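Local coordinates for protein glycerol Dehydrogenase (Unidentified, PDB 5XN8) that probably catalyses the NAD-dependent oxidation of glycerol to dihydroxyacetone, using a metal ion bound between its two domains, at residues Ile318-Cys330 with Ala342-Thr354. Sequence-based numbering, arbitrary orientation.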
ATOM      1  N   ILE A 318      -4.967 -31.328  35.520  1.00 30.43           N
ATOM      2  CA  ILE A 318      -4.945 -29.971  34.940  1.00 30.45           C
ATOM      3  C   ILE A 318      -6.092 -29.078  35.410  1.00 31.01           C
ATOM      4  O   ILE A 318      -5.853 -27.940  35.819  1.00 31.96           O
ATOM      5  CB  ILE A 318      -4.920 -30.014  33.378  1.00 30.27           C
ATOM      6  CG1 ILE A 318      -3.597 -30.605  32.881  1.00 30.26           C
ATOM      7  CG2 ILE A 318      -5.200 -28.638  32.762  1.00 29.40           C
ATOM      8  CD1 ILE A 318      -2.386 -29.692  33.000  1.00 30.78           C
ATOM      9  N   ASP A 319      -7.321 -29.581  35.348  1.00 32.08           N
ATOM     10  CA  ASP A 319      -8.494 -28.772  35.685  1.00 32.38           C
ATOM     11  C   ASP A 319      -8.410 -28.220  37.109  1.00 32.75           C
ATOM     12  O   ASP A 319      -8.574 -27.015  37.319  1.00 32.60           O
ATOM     13  CB  ASP A 319      -9.789 -29.582  35.510  1.00 33.64           C
ATOM     14  CG  ASP A 319     -11.040 -28.704  35.526  1.00 34.01           C
ATOM     15  OD1 ASP A 319     -11.001 -27.573  34.995  1.00 34.25           O
ATOM     16  OD2 ASP A 319     -12.075 -29.143  36.061  1.00 34.28           O
ATOM     17  N   ASP A 320      -8.121 -29.095  38.075  1.00 32.69           N
ATOM     18  CA  ASP A 320      -8.029 -28.693  39.479  1.00 32.52           C
ATOM     19  C   ASP A 320      -6.843 -27.742  39.734  1.00 31.31           C
ATOM     20  O   ASP A 320      -6.994 -26.739  40.439  1.00 31.80           O
ATOM     21  CB  ASP A 320      -7.941 -29.929  40.389  1.00 33.26           C
ATOM     22  CG  ASP A 320      -8.303 -29.635  41.854  1.00 34.84           C
ATOM     23  OD1 ASP A 320      -8.689 -28.483  42.171  1.00 34.98           O
ATOM     24  OD2 ASP A 320      -8.180 -30.565  42.697  1.00 34.55           O
ATOM     25  N   LYS A 321      -5.679 -28.052  39.156  1.00 29.81           N
ATOM     26  CA  LYS A 321      -4.474 -27.237  39.359  1.00 28.45           C
ATOM     27  C   LYS A 321      -4.567 -25.849  38.732  1.00 27.60           C
ATOM     28  O   LYS A 321      -4.087 -24.875  39.321  1.00 27.43           O
ATOM     29  CB  LYS A 321      -3.234 -27.950  38.825  1.00 27.85           C
ATOM     30  CG  LYS A 321      -2.805 -29.133  39.672  1.00 28.31           C
ATOM     31  CD  LYS A 321      -1.641 -29.862  39.032  1.00 27.78           C
ATOM     32  CE  LYS A 321      -1.321 -31.161  39.739  1.00 28.57           C
ATOM     33  NZ  LYS A 321      -0.383 -31.973  38.926  1.00 28.44           N
ATOM     34  N   ILE A 322      -5.150 -25.760  37.538  1.00 26.94           N
ATOM     35  CA  ILE A 322      -5.336 -24.471  36.870  1.00 27.05           C
ATOM     36  C   ILE A 322      -6.397 -23.632  37.577  1.00 27.34           C
ATOM     37  O   ILE A 322      -6.289 -22.406  37.602  1.00 27.64           O
ATOM     38  CB  ILE A 322      -5.634 -24.642  35.352  1.00 27.09           C
ATOM     39  CG1 ILE A 322      -4.406 -25.228  34.643  1.00 27.21           C
ATOM     40  CG2 ILE A 322      -6.036 -23.321  34.689  1.00 26.17           C
ATOM     41  CD1 ILE A 322      -3.118 -24.445  34.839  1.00 27.17           C
ATOM     42  N   ALA A 323      -7.401 -24.283  38.168  1.00 27.68           N
ATOM     43  CA  ALA A 323      -8.383 -23.581  39.003  1.00 27.41           C
ATOM     44  C   ALA A 323      -7.703 -22.942  40.207  1.00 27.49           C
ATOM     45  O   ALA A 323      -7.964 -21.778  40.516  1.00 28.56           O
ATOM     46  CB  ALA A 323      -9.495 -24.512  39.450  1.00 27.69           C
ATOM     47  N   ALA A 324      -6.825 -23.691  40.870  1.00 27.11           N
ATOM     48  CA  ALA A 324      -6.047 -23.161  42.004  1.00 27.02           C
ATOM     49  C   ALA A 324      -5.090 -22.029  41.595  1.00 26.73           C
ATOM     50  O   ALA A 324      -4.959 -21.043  42.322  1.00 26.55           O
ATOM     51  CB  ALA A 324      -5.281 -24.280  42.694  1.00 27.40           C
ATOM     52  N   VAL A 325      -4.424 -22.185  40.446  1.00 26.17           N
ATOM     53  CA  VAL A 325      -3.564 -21.138  39.859  1.00 26.46           C
ATOM     54  C   VAL A 325      -4.375 -19.884  39.517  1.00 26.58           C
ATOM     55  O   VAL A 325      -3.897 -18.770  39.692  1.00 25.56           O
ATOM     56  CB  VAL A 325      -2.815 -21.652  38.598  1.00 26.07           C
ATOM     57  CG1 VAL A 325      -2.185 -20.528  37.787  1.00 25.05           C
ATOM     58  CG2 VAL A 325      -1.746 -22.659  38.996  1.00 26.97           C
ATOM     59  N   ALA A 326      -5.590 -20.089  39.021  1.00 27.91           N
ATOM     60  CA  ALA A 326      -6.512 -19.003  38.700  1.00 28.30           C
ATOM     61  C   ALA A 326      -6.979 -18.199  39.923  1.00 29.35           C
ATOM     62  O   ALA A 326      -7.115 -16.973  39.837  1.00 29.74           O
ATOM     63  CB  ALA A 326      -7.714 -19.556  37.954  1.00 28.73           C
ATOM     64  N   LYS A 327      -7.247 -18.886  41.038  1.00 30.37           N
ATOM     65  CA  LYS A 327      -7.638 -18.221  42.293  1.00 31.64           C
ATOM     66  C   LYS A 327      -6.510 -17.373  42.851  1.00 32.05           C
ATOM     67  O   LYS A 327      -6.730 -16.226  43.254  1.00 33.31           O
ATOM     68  CB  LYS A 327      -8.056 -19.214  43.375  1.00 32.29           C
ATOM     69  CG  LYS A 327      -9.355 -19.955  43.094  1.00 33.44           C
ATOM     70  CD  LYS A 327      -9.658 -21.010  44.170  1.00 34.07           C
ATOM     71  CE  LYS A 327      -9.830 -20.455  45.586  1.00 35.02           C
ATOM     72  NZ  LYS A 327      -9.921 -21.525  46.631  1.00 35.30           N
ATOM     73  N   ALA A 328      -5.315 -17.952  42.895  1.00 31.44           N
ATOM     74  CA  ALA A 328      -4.142 -17.267  43.428  1.00 31.34           C
ATOM     75  C   ALA A 328      -3.714 -16.083  42.556  1.00 30.29           C
ATOM     76  O   ALA A 328      -3.147 -15.119  43.071  1.00 31.31           O
ATOM     77  CB  ALA A 328      -2.990 -18.247  43.612  1.00 31.32           C
ATOM     78  N   THR A 329      -3.989 -16.166  41.251  1.00 29.62           N
ATOM     79  CA  THR A 329      -3.792 -15.057  40.311  1.00 28.50           C
ATOM     80  C   THR A 329      -4.664 -13.846  40.648  1.00 28.57           C
ATOM     81  O   THR A 329      -4.194 -12.712  40.576  1.00 29.90           O
ATOM     82  CB  THR A 329      -4.101 -15.489  38.853  1.00 27.13           C
ATOM     83  OG1 THR A 329      -3.270 -16.589  38.485  1.00 27.35           O
ATOM     84  CG2 THR A 329      -3.851 -14.355  37.860  1.00 26.10           C
ATOM     85  N   CYS A 330      -5.925 -14.091  41.001  1.00 29.17           N
ATOM     86  CA  CYS A 330      -6.900 -13.014  41.270  1.00 29.62           C
ATOM     87  C   CYS A 330      -6.959 -12.563  42.733  1.00 30.70           C
ATOM     88  O   CYS A 330      -7.869 -11.828  43.113  1.00 31.12           O
ATOM     89  CB  CYS A 330      -8.286 -13.455  40.791  1.00 29.49           C
ATOM     90  SG  CYS A 330      -8.328 -13.748  39.013  1.00 29.65           S
ATOM     91  N   ALA A 342     -13.186  -6.483  33.573  1.00 29.31           N
ATOM     92  CA  ALA A 342     -13.389  -7.334  34.741  1.00 30.97           C
ATOM     93  C   ALA A 342     -12.697  -8.689  34.563  1.00 32.03           C
ATOM     94  O   ALA A 342     -12.894  -9.356  33.540  1.00 32.10           O
ATOM     95  CB  ALA A 342     -14.874  -7.542  34.996  1.00 32.17           C
ATOM     96  N   VAL A 343     -11.912  -9.094  35.561  1.00 32.27           N
ATOM     97  CA  VAL A 343     -11.292 -10.419  35.577  1.00 31.93           C
ATOM     98  C   VAL A 343     -11.817 -11.211  36.773  1.00 32.37           C
ATOM     99  O   VAL A 343     -11.907 -10.681  37.880  1.00 32.37           O
ATOM    100  CB  VAL A 343      -9.745 -10.352  35.656  1.00 32.41           C
ATOM    101  CG1 VAL A 343      -9.156 -11.762  35.600  1.00 32.67           C
ATOM    102  CG2 VAL A 343      -9.164  -9.466  34.548  1.00 31.76           C
ATOM    103  N   THR A 344     -12.157 -12.480  36.527  1.00 32.54           N
ATOM    104  CA  THR A 344     -12.600 -13.417  37.568  1.00 33.51           C
ATOM    105  C   THR A 344     -11.718 -14.664  37.517  1.00 32.95           C
ATOM    106  O   THR A 344     -11.083 -14.929  36.489  1.00 34.26           O
ATOM    107  CB  THR A 344     -14.092 -13.804  37.388  1.00 34.04           C
ATOM    108  OG1 THR A 344     -14.519 -14.651  38.455  1.00 37.68           O
ATOM    109  CG2 THR A 344     -14.365 -14.504  36.090  1.00 32.88           C
ATOM    110  N   PRO A 345     -11.656 -15.437  38.625  1.00 32.67           N
ATOM    111  CA  PRO A 345     -10.891 -16.692  38.564  1.00 31.64           C
ATOM    112  C   PRO A 345     -11.351 -17.662  37.469  1.00 31.77           C
ATOM    113  O   PRO A 345     -10.537 -18.429  36.968  1.00 31.48           O
ATOM    114  CB  PRO A 345     -11.105 -17.296  39.956  1.00 31.80           C
ATOM    115  CG  PRO A 345     -11.334 -16.125  40.838  1.00 31.53           C
ATOM    116  CD  PRO A 345     -12.123 -15.160  40.001  1.00 32.23           C
ATOM    117  N   GLU A 346     -12.636 -17.617  37.103  1.00 32.53           N
ATOM    118  CA  GLU A 346     -13.165 -18.428  35.991  1.00 32.39           C
ATOM    119  C   GLU A 346     -12.564 -18.027  34.638  1.00 31.57           C
ATOM    120  O   GLU A 346     -12.248 -18.886  33.820  1.00 34.50           O
ATOM    121  CB  GLU A 346     -14.701 -18.343  35.913  1.00 32.70           C
ATOM    122  CG  GLU A 346     -15.451 -19.006  37.066  1.00 34.57           C
ATOM    123  CD  GLU A 346     -15.685 -18.115  38.289  1.00 35.40           C
ATOM    124  OE1 GLU A 346     -15.035 -17.040  38.421  1.00 34.05           O
ATOM    125  OE2 GLU A 346     -16.502 -18.519  39.142  1.00 35.31           O
ATOM    126  N   GLN A 347     -12.389 -16.731  34.412  1.00 30.78           N
ATOM    127  CA  GLN A 347     -11.924 -16.238  33.112  1.00 29.72           C
ATOM    128  C   GLN A 347     -10.393 -16.332  32.960  1.00 26.93           C
ATOM    129  O   GLN A 347      -9.905 -16.380  31.829  1.00 26.18           O
ATOM    130  CB  GLN A 347     -12.493 -14.848  32.793  1.00 29.71           C
ATOM    131  CG  GLN A 347     -11.554 -13.659  32.892  1.00 31.35           C
ATOM    132  CD  GLN A 347     -12.254 -12.332  32.602  1.00 33.58           C
ATOM    133  OE1 GLN A 347     -13.457 -12.163  32.896  1.00 37.86           O
ATOM    134  NE2 GLN A 347     -11.507 -11.357  32.038  1.00 30.78           N
ATOM    135  N   VAL A 348      -9.650 -16.359  34.070  1.00 24.95           N
ATOM    136  CA  VAL A 348      -8.210 -16.707  34.030  1.00 23.69           C
ATOM    137  C   VAL A 348      -8.001 -18.224  33.790  1.00 22.92           C
ATOM    138  O   VAL A 348      -7.109 -18.610  33.039  1.00 22.21           O
ATOM    139  CB  VAL A 348      -7.455 -16.221  35.305  1.00 23.41           C
ATOM    140  CG1 VAL A 348      -6.067 -16.845  35.458  1.00 22.68           C
ATOM    141  CG2 VAL A 348      -7.327 -14.711  35.290  1.00 23.14           C
ATOM    142  N   HIS A 349      -8.802 -19.063  34.442  1.00 23.03           N
ATOM    143  CA  HIS A 349      -8.801 -20.516  34.201  1.00 22.46           C
ATOM    144  C   HIS A 349      -9.050 -20.773  32.705  1.00 21.64           C
ATOM    145  O   HIS A 349      -8.278 -21.475  32.053  1.00 21.43           O
ATOM    146  CB  HIS A 349      -9.858 -21.186  35.106  1.00 23.17           C
ATOM    147  CG  HIS A 349     -10.122 -22.637  34.821  1.00 23.14           C
ATOM    148  ND1 HIS A 349     -11.058 -23.055  33.902  1.00 23.00           N
ATOM    149  CD2 HIS A 349      -9.635 -23.762  35.403  1.00 23.65           C
ATOM    150  CE1 HIS A 349     -11.109 -24.377  33.897  1.00 24.28           C
ATOM    151  NE2 HIS A 349     -10.245 -24.833  34.791  1.00 24.08           N
ATOM    152  N   ALA A 350     -10.098 -20.147  32.182  1.00 20.99           N
ATOM    153  CA  ALA A 350     -10.456 -20.192  30.759  1.00 20.59           C
ATOM    154  C   ALA A 350      -9.319 -19.821  29.822  1.00 20.61           C
ATOM    155  O   ALA A 350      -9.033 -20.531  28.846  1.00 21.04           O
ATOM    156  CB  ALA A 350     -11.638 -19.269  30.499  1.00 20.22           C
ATOM    157  N   ALA A 351      -8.677 -18.694  30.115  1.00 21.09           N
ATOM    158  CA  ALA A 351      -7.596 -18.194  29.283  1.00 20.83           C
ATOM    159  C   ALA A 351      -6.401 -19.147  29.269  1.00 21.24           C
ATOM    160  O   ALA A 351      -5.850 -19.434  28.204  1.00 21.28           O
ATOM    161  CB  ALA A 351      -7.174 -16.817  29.753  1.00 20.40           C
ATOM    162  N   ILE A 352      -6.019 -19.647  30.441  1.00 21.92           N
ATOM    163  CA  ILE A 352      -4.884 -20.570  30.567  1.00 23.44           C
ATOM    164  C   ILE A 352      -5.114 -21.863  29.759  1.00 24.22           C
ATOM    165  O   ILE A 352      -4.210 -22.306  29.043  1.00 25.53           O
ATOM    166  CB  ILE A 352      -4.558 -20.866  32.059  1.00 24.45           C
ATOM    167  CG1 ILE A 352      -3.956 -19.617  32.715  1.00 25.16           C
ATOM    168  CG2 ILE A 352      -3.593 -22.040  32.215  1.00 24.78           C
ATOM    169  CD1 ILE A 352      -4.060 -19.606  34.233  1.00 26.18           C
ATOM    170  N   LEU A 353      -6.316 -22.439  29.852  1.00 24.33           N
ATOM    171  CA  LEU A 353      -6.623 -23.683  29.143  1.00 24.38           C
ATOM    172  C   LEU A 353      -6.673 -23.485  27.628  1.00 24.33           C
ATOM    173  O   LEU A 353      -6.186 -24.332  26.866  1.00 23.81           O
ATOM    174  CB  LEU A 353      -7.939 -24.308  29.633  1.00 24.70           C
ATOM    175  CG  LEU A 353      -7.983 -24.821  31.083  1.00 24.88           C
ATOM    176  CD1 LEU A 353      -9.212 -25.688  31.345  1.00 25.17           C
ATOM    177  CD2 LEU A 353      -6.725 -25.594  31.448  1.00 25.04           C
ATOM    178  N   THR A 354      -7.255 -22.373  27.194  1.00 23.90           N
ATOM    179  CA  THR A 354      -7.330 -22.068  25.771  1.00 23.19           C
ATOM    180  C   THR A 354      -5.953 -21.749  25.195  1.00 22.45           C
ATOM    181  O   THR A 354      -5.616 -22.208  24.098  1.00 23.35           O
ATOM    182  CB  THR A 354      -8.295 -20.906  25.500  1.00 23.15           C
ATOM    183  OG1 THR A 354      -9.589 -21.231  26.013  1.00 23.04           O
ATOM    184  CG2 THR A 354      -8.389 -20.609  23.994  1.00 23.02           C
TER
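H349 and D319 supply the hydrogen bond between the two helices: the N-H at NE2 of H349 donates to OD1 of D319 at 2.8 Å. The oxygen lies close to the imidazole plane, although the angle at the hydrogen is a bent 140°, and carboxylate and ring are steeply inclined to each other. With CG anti to the backbone N (chi1 171°), the imidazole reaches across to helix 318-329 and sits as a knob among D319, I322, A323 and A326. Its CD2 edge comes 3.6 Å from the backbone N of A323, while CG of L353, on the same helix as the histidine, lies over the rim of one face.

Around the histidine the contact is aliphatic. I322 packs against H349, I352 and L353, its CD1 3.6 Å from CG2 of I352. One turn earlier, CG2 of I318 touches CD2 of L353 at 3.6 Å.

The backbones come closest at A326 and P345, whose CA atoms are 5.0 Å apart. CB of A326 lies 3.2 Å from O of P345. Beyond it, SG of C330 packs on V343, P345 and V348 where helix 345-363 begins.

F260 of helix 252-260 covers I322 and V325, and V225 of a second subunit packs on H349. The segments' axes pass 8.2 Å apart at 128°, an obliquely crossed helix pair, running more against than with each other, of the all-helical, metal-binding domain characteristic of iron-containing alcohol dehydrogenases.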